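PDB 2J5Z: ficolin-3 from Homo sapiens, which probably acts as a soluble pattern-recognition lectin of innate immunity, binding sugars such as galactose through its fibrinogen-like domain. Local coordinates for residues Tyr29-Pro34 with Leu39-Asp44; Gln92-Gly97 with Ala118-Leu123; Leu85-Leu90 with Asp127-Ala132; Asp64-Trp69 with Ile170-Trp175; Gly50-Phe55 with Glu100-Leu105. All blocks are in the same frame, centred on the assembly; numbering follows the deposited sequence.

Ficolin-3 illustrates how a fibrinogen-like domain joins an ordered antiparallel sheet to a loop-rich carbohydrate-binding region. Contact 1, a hairpin complete before any other contact opens, lies at one end; contact 4, beside the galactose pocket, is about 25 Å from it, centre to centre. Between them, contact 5 spans two strands of the sheet, while contacts 2 and 3, about 9 Å apart at their centres, share helix 87-94. That helix packs against the hairpin as well as the strand 112-122 region. Along the chain contact 4 encloses contact 3, which encloses contact 2, and contact 5 crosses all three. The pocket region and the sheet are therefore interlaced along one chain.

Contact 1 (Tyr29-Pro34 with Leu39-Asp44); sequences YHLCLP and LPVFCD
Leu31 and Val41 meet at about a right angle, Leu31 CG lying 3.6 Å from Val41 CG2 on the buried face of a beta hairpin formed by strands 28-32 and 38-44. Val41 CG2 is turned there by standing between its backbone N and carbonyl carbon (CG1 at chi1 -59°). Two hydrogen-bonded pairs fix the register: Tyr29 and Val41 exchange N-H to O bonds at 2.8 Å, Leu31 and Leu39 at 2.9 Å. At the loop end Leu33 CD2 touches Leu39 CD2 at 4.0 Å; at the other, Cys43 SG lies obliquely beside the Tyr29 ring, 4.9 Å from its centroid. The Tyr29 hydroxyl is hydrogen-bonded to Leu25 O. The other face lies nearer solvent: there the exposed His30, in a non-hydrogen-bonded pair with Pro40, lays one face of its ring closely over the proline. Helix 87-94 covers the leucines, and disulfides Cys32-Cys8 and Cys43-Cys15 tie the hairpin to the N-terminal region. The chemistry implies division of labour: backbone bonds set the pairing, apolar packing seals one face, covalent links restrain the hairpin.

Contact 2 (Gln92-Gly97 with Ala118-Leu123); sequences QLTLQG and ATFRLL
Thr94 of helix 87-94 presses its side chain onto residues Phe120-Leu122 of strand 112-122, a helix-on-strand contact within the fibrinogen-like fold. Its CB lies 3.7 Å from Phe120 O, over the strand backbone. From there the side chain divides. The methyl CG2 lies 3.7 Å from Phe120 O and reaches the edge of the Phe120 ring, 4.2 Å from Phe120 CD2, with Leu220 of strand 215-220 packing against both residues. The hydroxyl takes the other branch: with chi1 at 64°, OG1 stands between the backbone N and carbonyl carbon and accepts the N-H of Leu122 over 3.2 Å in a bond of 161°. The same oxygen is hydrogen-bonded to Leu90 O, one turn back in the helix, so a single hydroxyl joins helix backbone to strand backbone. Leu122 in turn packs on Asn87 and Leu90. On the more exposed flank, Arg121 starts out extended and bends at chi3 (59°), passing the helix backbone with CD 3.4 Å from Thr94 O.

Contact 3 (Leu85-Leu90 with Asp127-Ala132); sequences LGNENL and DHYQLA
The Tyr129 hydroxyl donates to Glu88 OE1 over 2.7 Å, meeting the anti lone pair of that oxygen, the one directed away from OE2. Glu88 OE1 lies at the edge of the phenol ring, in its plane, although the carboxylate is turned 64° from it. With CG anti to the backbone N and a bend at chi2 (65°), the Glu88 chain folds back to bring OE1 to the hydroxyl, while OE2 accepts from Gln92 NE2 one turn further along. This is the first turn of helix 87-94, with Gly86 at its N-cap, packed against the loop between strands 112-122 and 131-133 of the fibrinogen-like domain. Consecutive positive phi angles at His128 and Tyr129 shape a turn that presents the ring to the helix start. Asn87 CB sits over the centre of one face in a CH-pi contact, 3.5 Å from the ring centroid, and Asn87 ND2 is 3.7 Å from Tyr129 CD2. Trp176 NE1 is hydrogen-bonded to Tyr129 O.

Contact 4 (Asp64-Trp69 with Ile170-Trp175); sequences DFFRSW and IVHGAW
Phe66 and His172 form an offset stack, a close meeting of two loop residues 106 positions apart in sequence. The ring centroids are 3.8 Å apart and the planes differ by 19°, with His172 CD2 over the centre of the phenyl face and Phe66 CG nearer the rim of the imidazole. The shortest approach runs from His172 NE2 to Phe66 CD2, 3.2 Å. Each ring is carried by a turn. His172 follows helix 167-171 with positive phi (57°) in a Schellman motif; Phe66 is the centre of an inverse gamma turn, and its N-H is held by Asp64 OD1 at 2.9 Å, an Asx turn. With chi1 at -170°, the Phe66 ring swings out toward the other segment, where Gly173 N lies 3.7 Å from Phe66 CD1. Beyond the stack, a single water donates to Arg67 O and to Gly173 O, joining the two backbones. Tyr156 also meets the Phe66 ring, while Arg67 makes a salt bridge to Asp46 of the third subunit. With no direct hydrogen bond between the segments, the chemistry implies that the link rests on ring packing and a water bridge, and so joins a loop that reaches the third subunit to the segment whose Val171, one residue before the stacked histidine, touches the bound galactose.

Contact 5 (Gly50-Phe55 with Glu100-Leu105); sequences GGWLVF and ELRVEL
In the antiparallel sheet of the fibrinogen-like domain, strands 52-58 and 101-106 both pair with strand 215-220, and Trp52 and Arg102 reach each other from these two strands. Their CA atoms are 8.7 Å apart, with no backbone hydrogen bond between the segments, and side chains carry most of the contact. The Arg102 side chain runs across that of Trp52 at about a right angle: CB touches Trp52 CZ3 at 3.5 Å, and CD lies over one face of the six-membered ring, 4.2 Å from its centroid, in a CH-pi contact. An extended chain (chi1 171°) carries the guanidinium past the indole to Glu104, whose OE2 is gripped side-on by two nitrogens, Arg102 NE at 3.0 Å and Arg102 NH2 at 3.2 Å. Arg102 NH1 forms a salt bridge to Glu48. Glu100 brings its carboxylate carbon CD within 3.7 Å of Trp52 CH2, while its OE2 pairs with Arg221. Leu101, just before Arg102, turns its CD1 to the edge of the Phe55 ring, 3.7 Å from Phe55 CE2. Gly51 and Trp52 form a G1 beta bulge opposite Asp44 of strand 38-44. Met219 of strand 215-220 packs against Trp52 and Arg102, while Phe120 of strand 112-122 touches Phe55 and Leu101.

Contact 1 (Tyr29-Pro34 with Leu39-Asp44)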
# COMPACT_ATOMS: atom_id res chain seq x y z
N TYR A 29 -4.99 -3.26 9.46
CA TYR A 29 -6.17 -3.90 10.02
C TYR A 29 -6.82 -2.92 10.99
O TYR A 29 -6.15 -2.06 11.52
CB TYR A 29 -5.78 -5.13 10.82
CG TYR A 29 -5.29 -6.28 9.98
CD1 TYR A 29 -6.16 -7.27 9.56
CD2 TYR A 29 -3.95 -6.38 9.62
CE1 TYR A 29 -5.72 -8.34 8.79
CE2 TYR A 29 -3.49 -7.43 8.86
CZ TYR A 29 -4.39 -8.41 8.44
OH TYR A 29 -3.95 -9.46 7.67
N HIS A 30 -8.10 -3.09 11.25
CA HIS A 30 -8.74 -2.28 12.29
C HIS A 30 -8.78 -2.99 13.64
O HIS A 30 -9.13 -4.18 13.71
CB HIS A 30 -10.13 -1.86 11.84
CG HIS A 30 -10.12 -0.80 10.79
ND1 HIS A 30 -10.47 0.50 11.05
CD2 HIS A 30 -9.76 -0.85 9.48
CE1 HIS A 30 -10.34 1.21 9.94
NE2 HIS A 30 -9.91 0.42 8.98
N LEU A 31 -8.39 -2.29 14.69
CA LEU A 31 -8.55 -2.79 16.05
C LEU A 31 -9.72 -2.04 16.65
O LEU A 31 -10.02 -0.93 16.24
CB LEU A 31 -7.32 -2.51 16.91
CG LEU A 31 -5.93 -2.98 16.50
CD1 LEU A 31 -4.95 -2.78 17.64
CD2 LEU A 31 -5.97 -4.44 16.08
N CYS A 32 -10.40 -2.66 17.61
CA CYS A 32 -11.44 -1.97 18.36
C CYS A 32 -10.82 -1.62 19.71
O CYS A 32 -10.52 -2.50 20.51
CB CYS A 32 -12.69 -2.83 18.52
SG CYS A 32 -14.19 -1.90 19.04
N LEU A 33 -10.60 -0.33 19.92
CA LEU A 33 -10.01 0.17 21.17
C LEU A 33 -10.97 0.00 22.34
O LEU A 33 -12.19 -0.06 22.16
CB LEU A 33 -9.64 1.64 21.02
CG LEU A 33 -8.58 1.98 19.97
CD1 LEU A 33 -8.45 3.47 19.84
CD2 LEU A 33 -7.26 1.36 20.37
N PRO A 34 -10.42 -0.07 23.56
CA PRO A 34 -11.23 -0.26 24.76
C PRO A 34 -12.40 0.72 24.84
O PRO A 34 -13.48 0.35 25.32
CB PRO A 34 -10.23 0.00 25.89
CG PRO A 34 -8.91 -0.40 25.31
CD PRO A 34 -8.97 -0.02 23.86
N LEU A 39 -9.55 1.71 15.11
CA LEU A 39 -8.28 2.34 14.79
C LEU A 39 -7.56 1.48 13.75
O LEU A 39 -7.35 0.31 14.00
CB LEU A 39 -7.42 2.39 16.06
CG LEU A 39 -5.99 2.93 15.93
CD1 LEU A 39 -5.98 4.38 15.54
CD2 LEU A 39 -5.18 2.70 17.21
N PRO A 40 -7.20 2.06 12.59
CA PRO A 40 -6.35 1.32 11.65
C PRO A 40 -4.93 1.22 12.20
O PRO A 40 -4.38 2.22 12.68
CB PRO A 40 -6.35 2.20 10.39
CG PRO A 40 -7.45 3.21 10.61
CD PRO A 40 -7.53 3.40 12.07
N VAL A 41 -4.34 0.03 12.12
CA VAL A 41 -2.97 -0.19 12.59
C VAL A 41 -2.30 -1.16 11.64
O VAL A 41 -2.98 -1.95 10.98
CB VAL A 41 -2.93 -0.85 14.00
CG1 VAL A 41 -3.65 0.02 15.04
CG2 VAL A 41 -3.55 -2.23 13.93
N PHE A 42 -0.98 -1.10 11.58
CA PHE A 42 -0.20 -2.06 10.80
C PHE A 42 0.21 -3.22 11.66
O PHE A 42 0.91 -3.04 12.66
CB PHE A 42 1.04 -1.41 10.19
CG PHE A 42 1.76 -2.32 9.22
CD1 PHE A 42 1.42 -2.32 7.87
CD2 PHE A 42 2.74 -3.18 9.67
CE1 PHE A 42 2.06 -3.16 6.98
CE2 PHE A 42 3.39 -4.04 8.77
CZ PHE A 42 3.04 -4.01 7.42
N CYS A 43 -0.24 -4.42 11.29
CA CYS A 43 0.14 -5.64 12.01
C CYS A 43 1.22 -6.36 11.22
O CYS A 43 1.04 -6.63 10.03
CB CYS A 43 -1.04 -6.58 12.14
SG CYS A 43 -2.38 -5.97 13.20
N ASP A 44 2.33 -6.66 11.88
CA ASP A 44 3.36 -7.50 11.26
C ASP A 44 3.06 -8.92 11.71
O ASP A 44 3.19 -9.25 12.88
CB ASP A 44 4.76 -7.07 11.69
CG ASP A 44 5.86 -7.95 11.10
OD1 ASP A 44 5.59 -9.13 10.82
OD2 ASP A 44 6.99 -7.44 10.93

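Contact 2 (Gln92-Gly97 with Ala118-Leu123)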
# COMPACT_ATOMS: atom_id res chain seq x y z
N GLN A 92 -4.02 4.67 25.04
CA GLN A 92 -5.24 3.85 25.13
C GLN A 92 -4.96 2.36 24.95
O GLN A 92 -5.50 1.52 25.69
CB GLN A 92 -6.31 4.36 24.15
CG GLN A 92 -6.92 5.69 24.63
CD GLN A 92 -7.93 6.27 23.67
OE1 GLN A 92 -8.53 5.54 22.88
NE2 GLN A 92 -8.15 7.57 23.76
N LEU A 93 -4.09 2.04 24.00
CA LEU A 93 -3.75 0.64 23.74
C LEU A 93 -3.02 0.02 24.93
O LEU A 93 -3.28 -1.13 25.29
CB LEU A 93 -2.86 0.51 22.51
CG LEU A 93 -3.50 0.64 21.13
CD1 LEU A 93 -2.43 0.97 20.12
CD2 LEU A 93 -4.27 -0.64 20.75
N THR A 94 -2.11 0.78 25.53
CA THR A 94 -1.18 0.21 26.51
C THR A 94 -1.63 0.34 27.96
O THR A 94 -0.91 -0.07 28.87
CB THR A 94 0.25 0.74 26.32
OG1 THR A 94 0.29 2.15 26.59
CG2 THR A 94 0.76 0.46 24.90
N LEU A 95 -2.84 0.88 28.16
CA LEU A 95 -3.46 0.97 29.48
C LEU A 95 -3.54 -0.40 30.13
O LEU A 95 -3.12 -0.57 31.28
CB LEU A 95 -4.88 1.57 29.37
CG LEU A 95 -5.10 3.04 29.78
CD1 LEU A 95 -6.12 3.77 28.89
CD2 LEU A 95 -5.51 3.11 31.23
N GLN A 96 -4.06 -1.36 29.38
CA GLN A 96 -4.23 -2.73 29.85
C GLN A 96 -3.37 -3.69 29.03
O GLN A 96 -3.02 -3.40 27.88
CB GLN A 96 -5.69 -3.14 29.78
N GLY A 97 -3.03 -4.82 29.64
CA GLY A 97 -2.23 -5.85 28.97
C GLY A 97 -0.74 -5.58 29.04
O GLY A 97 -0.31 -4.46 29.32
N ALA A 118 10.82 -5.64 27.90
CA ALA A 118 9.76 -6.51 28.40
C ALA A 118 8.37 -5.90 28.30
O ALA A 118 7.39 -6.61 28.00
CB ALA A 118 10.06 -6.90 29.86
N THR A 119 8.27 -4.60 28.60
CA THR A 119 6.99 -3.88 28.52
C THR A 119 7.17 -2.45 28.00
O THR A 119 8.26 -1.89 28.04
CB THR A 119 6.24 -3.79 29.90
OG1 THR A 119 7.06 -3.08 30.84
CG2 THR A 119 5.90 -5.18 30.45
N PHE A 120 6.07 -1.88 27.51
CA PHE A 120 6.03 -0.51 27.05
C PHE A 120 4.64 0.03 27.34
O PHE A 120 3.63 -0.60 27.03
CB PHE A 120 6.31 -0.47 25.53
CG PHE A 120 6.08 0.87 24.87
CD1 PHE A 120 7.15 1.73 24.62
CD2 PHE A 120 4.81 1.25 24.44
CE1 PHE A 120 6.95 2.96 23.98
CE2 PHE A 120 4.60 2.47 23.81
CZ PHE A 120 5.66 3.32 23.57
N ARG A 121 4.59 1.21 27.93
CA ARG A 121 3.31 1.86 28.23
C ARG A 121 3.53 3.35 28.23
O ARG A 121 4.58 3.82 28.65
CB ARG A 121 2.82 1.39 29.61
CG ARG A 121 1.55 2.01 30.08
CD ARG A 121 1.02 1.28 31.32
NE ARG A 121 1.99 1.31 32.41
CZ ARG A 121 2.04 2.25 33.35
NH1 ARG A 121 1.15 3.24 33.37
NH2 ARG A 121 2.98 2.18 34.30
N LEU A 122 2.54 4.11 27.75
CA LEU A 122 2.61 5.55 27.91
C LEU A 122 1.55 6.02 28.90
O LEU A 122 0.41 5.54 28.86
CB LEU A 122 2.39 6.29 26.58
CG LEU A 122 3.34 6.05 25.42
CD1 LEU A 122 3.04 7.05 24.29
CD2 LEU A 122 4.80 6.15 25.88
N LEU A 123 1.94 6.92 29.78
CA LEU A 123 0.96 7.56 30.66
C LEU A 123 0.08 8.47 29.82
O LEU A 123 0.32 8.61 28.61
CB LEU A 123 1.65 8.33 31.78
CG LEU A 123 2.10 7.47 32.98
CD1 LEU A 123 3.11 6.42 32.54
CD2 LEU A 123 2.67 8.32 34.11

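Contact 3 (Leu85-Leu90 with Asp127-Ala132)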
# COMPACT_ATOMS: atom_id res chain seq x y z
N LEU A 85 1.84 6.46 15.04
CA LEU A 85 0.45 6.08 15.24
C LEU A 85 -0.32 7.11 16.08
O LEU A 85 -1.53 7.30 15.89
CB LEU A 85 0.36 4.71 15.94
CG LEU A 85 -1.04 4.12 16.10
CD1 LEU A 85 -1.69 3.83 14.75
CD2 LEU A 85 -0.93 2.83 16.94
N GLY A 86 0.38 7.75 17.01
CA GLY A 86 -0.21 8.77 17.88
C GLY A 86 -0.14 8.42 19.36
O GLY A 86 -0.45 7.31 19.76
N ASN A 87 0.26 9.39 20.17
CA ASN A 87 0.45 9.15 21.59
C ASN A 87 -0.84 8.79 22.32
O ASN A 87 -0.84 7.92 23.20
CB ASN A 87 1.09 10.36 22.25
CG ASN A 87 2.52 10.58 21.81
OD1 ASN A 87 3.16 9.68 21.27
ND2 ASN A 87 3.03 11.78 22.02
N GLU A 88 -1.95 9.44 21.95
CA GLU A 88 -3.21 9.10 22.59
C GLU A 88 -3.65 7.66 22.29
O GLU A 88 -4.10 6.94 23.18
CB GLU A 88 -4.30 10.13 22.25
CG GLU A 88 -5.63 9.86 22.93
CD GLU A 88 -5.58 9.99 24.47
OE1 GLU A 88 -4.66 10.66 25.01
OE2 GLU A 88 -6.51 9.45 25.13
N ASN A 89 -3.48 7.23 21.04
CA ASN A 89 -3.72 5.84 20.65
C ASN A 89 -2.84 4.88 21.47
O ASN A 89 -3.32 3.88 22.03
CB ASN A 89 -3.45 5.67 19.14
CG ASN A 89 -4.54 6.29 18.30
OD1 ASN A 89 -5.71 6.26 18.68
ND2 ASN A 89 -4.17 6.85 17.14
N LEU A 90 -1.56 5.22 21.57
CA LEU A 90 -0.61 4.39 22.33
C LEU A 90 -0.96 4.33 23.82
O LEU A 90 -0.93 3.26 24.44
CB LEU A 90 0.83 4.90 22.15
CG LEU A 90 1.44 4.59 20.76
CD1 LEU A 90 2.71 5.39 20.49
CD2 LEU A 90 1.72 3.09 20.59
N ASP A 127 0.10 13.67 32.06
CA ASP A 127 1.45 13.29 32.43
C ASP A 127 2.40 13.37 31.23
O ASP A 127 3.50 12.81 31.24
CB ASP A 127 1.45 11.89 33.05
CG ASP A 127 0.80 11.85 34.42
OD1 ASP A 127 1.17 12.67 35.29
OD2 ASP A 127 -0.08 11.00 34.64
N HIS A 128 1.96 14.07 30.19
CA HIS A 128 2.79 14.34 29.03
C HIS A 128 3.23 13.07 28.32
O HIS A 128 4.32 13.02 27.76
CB HIS A 128 4.01 15.16 29.43
CG HIS A 128 3.69 16.31 30.32
ND1 HIS A 128 2.81 17.31 29.95
CD2 HIS A 128 4.12 16.62 31.56
CE1 HIS A 128 2.71 18.19 30.94
NE2 HIS A 128 3.49 17.79 31.93
N TYR A 129 2.39 12.04 28.37
CA TYR A 129 2.65 10.77 27.66
C TYR A 129 3.99 10.20 28.09
O TYR A 129 4.74 9.64 27.28
CB TYR A 129 2.55 10.92 26.13
CG TYR A 129 1.16 11.31 25.66
CD1 TYR A 129 0.06 10.48 25.90
CD2 TYR A 129 0.94 12.50 24.95
CE1 TYR A 129 -1.22 10.83 25.48
CE2 TYR A 129 -0.35 12.86 24.51
CZ TYR A 129 -1.41 12.02 24.79
OH TYR A 129 -2.67 12.35 24.37
N GLN A 130 4.26 10.33 29.38
CA GLN A 130 5.50 9.84 29.98
C GLN A 130 5.71 8.36 29.64
O GLN A 130 4.79 7.55 29.70
CB GLN A 130 5.44 10.06 31.50
CG GLN A 130 6.64 9.54 32.29
CD GLN A 130 6.48 9.81 33.78
OE1 GLN A 130 6.23 10.95 34.20
NE2 GLN A 130 6.62 8.77 34.59
N LEU A 131 6.95 8.01 29.31
CA LEU A 131 7.27 6.63 28.98
C LEU A 131 7.42 5.79 30.23
O LEU A 131 8.10 6.19 31.19
CB LEU A 131 8.60 6.58 28.21
CG LEU A 131 9.13 5.18 27.85
CD1 LEU A 131 8.16 4.40 26.95
CD2 LEU A 131 10.46 5.35 27.16
N ALA A 132 6.76 4.64 30.23
CA ALA A 132 7.02 3.59 31.23
C ALA A 132 7.57 2.35 30.51
O ALA A 132 6.82 1.58 29.89
CB ALA A 132 5.75 3.25 32.00

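Contact 4 (Asp64-Trp69 with Ile170-Trp175)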
# COMPACT_ATOMS: atom_id res chain seq x y z
N ASP A 64 7.52 14.39 7.16
CA ASP A 64 8.19 15.29 8.10
C ASP A 64 7.86 14.88 9.53
O ASP A 64 6.68 14.79 9.90
CB ASP A 64 7.72 16.73 7.84
CG ASP A 64 8.47 17.77 8.65
OD1 ASP A 64 9.32 17.42 9.49
OD2 ASP A 64 8.17 18.97 8.44
N PHE A 65 8.88 14.58 10.32
CA PHE A 65 8.65 14.16 11.70
C PHE A 65 8.86 15.30 12.70
O PHE A 65 8.65 15.13 13.90
CB PHE A 65 9.50 12.92 12.07
CG PHE A 65 8.83 11.60 11.74
CD1 PHE A 65 8.60 11.24 10.42
CD2 PHE A 65 8.43 10.72 12.75
CE1 PHE A 65 7.98 10.04 10.10
CE2 PHE A 65 7.80 9.51 12.44
CZ PHE A 65 7.59 9.16 11.12
N PHE A 66 9.27 16.48 12.21
CA PHE A 66 9.42 17.62 13.11
C PHE A 66 8.06 18.27 13.34
O PHE A 66 7.74 19.32 12.76
CB PHE A 66 10.46 18.63 12.58
CG PHE A 66 10.84 19.69 13.58
CD1 PHE A 66 11.31 19.34 14.84
CD2 PHE A 66 10.72 21.04 13.27
CE1 PHE A 66 11.65 20.31 15.77
CE2 PHE A 66 11.07 22.02 14.19
CZ PHE A 66 11.53 21.66 15.44
N ARG A 67 7.24 17.63 14.16
CA ARG A 67 5.85 18.05 14.32
C ARG A 67 5.50 18.38 15.76
O ARG A 67 6.24 18.07 16.70
CB ARG A 67 4.91 16.95 13.83
CG ARG A 67 5.23 16.43 12.45
CD ARG A 67 4.43 17.14 11.37
NE ARG A 67 4.52 16.37 10.13
CZ ARG A 67 3.51 15.79 9.50
NH1 ARG A 67 2.26 15.89 9.96
NH2 ARG A 67 3.75 15.12 8.38
N SER A 68 4.33 18.99 15.91
CA SER A 68 3.90 19.60 17.14
C SER A 68 3.28 18.59 18.08
O SER A 68 3.01 17.44 17.70
CB SER A 68 2.84 20.65 16.84
OG SER A 68 1.70 20.01 16.31
N TRP A 69 3.02 19.04 19.30
CA TRP A 69 2.38 18.24 20.33
C TRP A 69 1.10 17.59 19.81
O TRP A 69 0.89 16.39 20.00
CB TRP A 69 2.07 19.10 21.56
CG TRP A 69 1.49 18.32 22.67
CD1 TRP A 69 0.18 18.21 23.01
CD2 TRP A 69 2.22 17.51 23.59
NE1 TRP A 69 0.04 17.36 24.08
CE2 TRP A 69 1.28 16.92 24.46
CE3 TRP A 69 3.57 17.21 23.76
CZ2 TRP A 69 1.66 16.06 25.49
CZ3 TRP A 69 3.94 16.35 24.78
CH2 TRP A 69 3.00 15.79 25.63
N ILE A 170 16.34 21.84 19.66
CA ILE A 170 17.78 21.64 19.54
C ILE A 170 18.15 20.51 18.60
O ILE A 170 19.01 20.70 17.74
CB ILE A 170 18.45 21.43 20.92
CG1 ILE A 170 18.36 22.70 21.77
CG2 ILE A 170 19.90 21.00 20.75
CD1 ILE A 170 19.01 23.91 21.12
N VAL A 171 17.52 19.34 18.74
CA VAL A 171 17.91 18.17 17.95
C VAL A 171 16.94 17.80 16.81
O VAL A 171 17.10 16.75 16.18
CB VAL A 171 18.18 16.93 18.85
CG1 VAL A 171 18.89 17.35 20.14
CG2 VAL A 171 16.88 16.20 19.18
N HIS A 172 15.96 18.66 16.56
CA HIS A 172 15.00 18.49 15.45
C HIS A 172 14.25 17.15 15.48
O HIS A 172 14.33 16.34 14.55
CB HIS A 172 15.69 18.69 14.09
CG HIS A 172 14.79 19.30 13.05
ND1 HIS A 172 14.17 18.56 12.07
CD2 HIS A 172 14.40 20.58 12.86
CE1 HIS A 172 13.44 19.36 11.31
NE2 HIS A 172 13.56 20.59 11.77
N GLY A 173 13.52 16.93 16.57
CA GLY A 173 12.73 15.72 16.72
C GLY A 173 11.63 15.85 17.75
O GLY A 173 11.23 16.96 18.12
N ALA A 174 11.12 14.69 18.19
CA ALA A 174 10.16 14.61 19.28
C ALA A 174 10.44 13.29 19.98
O ALA A 174 10.59 12.27 19.33
CB ALA A 174 8.73 14.62 18.74
N TRP A 175 10.49 13.29 21.31
CA TRP A 175 10.88 12.08 22.03
C TRP A 175 10.74 12.36 23.51
O TRP A 175 10.45 13.48 23.91
CB TRP A 175 12.34 11.76 21.75
CG TRP A 175 12.82 10.33 21.87
CD1 TRP A 175 13.78 9.84 22.75
CD2 TRP A 175 12.45 9.22 21.05
NE1 TRP A 175 14.00 8.51 22.52
CE2 TRP A 175 13.20 8.10 21.49
CE3 TRP A 175 11.55 9.06 19.98
CZ2 TRP A 175 13.08 6.83 20.89
CZ3 TRP A 175 11.43 7.81 19.39
CH2 TRP A 175 12.18 6.71 19.86
O HOH W 1 8.72 18.36 17.87

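Contact 5 (Gly50-Phe55 with Glu100-Leu105)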
# COMPACT_ATOMS: atom_id res chain seq x y z
N GLY A 50 5.10 -13.27 14.57
CA GLY A 50 3.96 -12.46 14.16
C GLY A 50 3.13 -11.94 15.32
O GLY A 50 3.31 -12.34 16.47
N GLY A 51 2.21 -11.03 15.00
CA GLY A 51 1.31 -10.44 16.01
C GLY A 51 1.79 -9.10 16.55
O GLY A 51 1.35 -8.65 17.62
N TRP A 52 2.68 -8.44 15.81
CA TRP A 52 3.25 -7.16 16.24
C TRP A 52 2.49 -5.96 15.71
O TRP A 52 2.24 -5.85 14.52
CB TRP A 52 4.70 -7.03 15.78
CG TRP A 52 5.64 -8.04 16.36
CD1 TRP A 52 5.99 -9.24 15.82
CD2 TRP A 52 6.38 -7.91 17.57
NE1 TRP A 52 6.89 -9.88 16.62
CE2 TRP A 52 7.15 -9.08 17.71
CE3 TRP A 52 6.46 -6.93 18.56
CZ2 TRP A 52 7.99 -9.30 18.80
CZ3 TRP A 52 7.29 -7.15 19.65
CH2 TRP A 52 8.05 -8.32 19.76
N LEU A 53 2.16 -5.02 16.60
CA LEU A 53 1.53 -3.78 16.19
C LEU A 53 2.64 -2.76 15.94
O LEU A 53 3.33 -2.35 16.87
CB LEU A 53 0.58 -3.28 17.29
CG LEU A 53 -0.50 -2.26 16.92
CD1 LEU A 53 -1.48 -2.13 18.10
CD2 LEU A 53 0.13 -0.91 16.55
N VAL A 54 2.82 -2.36 14.69
CA VAL A 54 3.87 -1.43 14.33
C VAL A 54 3.35 -0.02 14.48
O VAL A 54 2.42 0.38 13.76
CB VAL A 54 4.34 -1.64 12.88
CG1 VAL A 54 5.48 -0.66 12.51
CG2 VAL A 54 4.77 -3.11 12.68
N PHE A 55 3.94 0.75 15.39
CA PHE A 55 3.40 2.09 15.66
C PHE A 55 4.27 3.23 15.14
O PHE A 55 3.85 4.39 15.19
CB PHE A 55 3.07 2.28 17.16
CG PHE A 55 4.27 2.29 18.09
CD1 PHE A 55 4.94 3.47 18.40
CD2 PHE A 55 4.68 1.11 18.72
CE1 PHE A 55 6.04 3.47 19.28
CE2 PHE A 55 5.76 1.10 19.61
CZ PHE A 55 6.44 2.29 19.89
N GLU A 100 5.15 -6.00 24.90
CA GLU A 100 6.60 -5.96 24.77
C GLU A 100 6.96 -5.04 23.61
O GLU A 100 6.21 -4.96 22.63
CB GLU A 100 7.15 -7.36 24.53
CG GLU A 100 6.51 -8.04 23.34
CD GLU A 100 6.96 -9.48 23.11
OE1 GLU A 100 8.10 -9.83 23.48
OE2 GLU A 100 6.15 -10.24 22.52
N LEU A 101 8.08 -4.34 23.74
CA LEU A 101 8.56 -3.45 22.68
C LEU A 101 9.72 -4.08 21.93
O LEU A 101 10.72 -4.49 22.53
CB LEU A 101 9.03 -2.12 23.27
CG LEU A 101 9.67 -1.14 22.27
CD1 LEU A 101 8.63 -0.59 21.24
CD2 LEU A 101 10.35 0.02 22.98
N ARG A 102 9.59 -4.15 20.60
CA ARG A 102 10.71 -4.46 19.73
C ARG A 102 11.04 -3.25 18.85
O ARG A 102 10.14 -2.66 18.24
CB ARG A 102 10.37 -5.67 18.86
CG ARG A 102 11.37 -5.96 17.77
CD ARG A 102 11.01 -7.26 17.07
NE ARG A 102 11.78 -7.46 15.85
CZ ARG A 102 12.78 -8.32 15.73
NH1 ARG A 102 13.13 -9.09 16.75
NH2 ARG A 102 13.42 -8.43 14.57
N VAL A 103 12.32 -2.89 18.82
CA VAL A 103 12.82 -1.84 17.95
C VAL A 103 13.69 -2.48 16.86
O VAL A 103 14.58 -3.28 17.17
CB VAL A 103 13.65 -0.81 18.75
CG1 VAL A 103 14.35 0.17 17.83
CG2 VAL A 103 12.74 -0.05 19.75
N GLU A 104 13.41 -2.16 15.60
CA GLU A 104 14.23 -2.64 14.47
C GLU A 104 14.97 -1.50 13.77
O GLU A 104 14.39 -0.47 13.47
CB GLU A 104 13.37 -3.35 13.44
CG GLU A 104 12.67 -4.58 13.94
CD GLU A 104 11.96 -5.30 12.81
OE1 GLU A 104 11.87 -4.70 11.72
OE2 GLU A 104 11.50 -6.44 13.01
N LEU A 105 16.25 -1.73 13.48
CA LEU A 105 17.08 -0.70 12.89
C LEU A 105 17.80 -1.27 11.67
O LEU A 105 18.21 -2.42 11.69
CB LEU A 105 18.11 -0.21 13.91
CG LEU A 105 17.57 0.27 15.26
CD1 LEU A 105 18.70 0.45 16.27
CD2 LEU A 105 16.79 1.57 15.10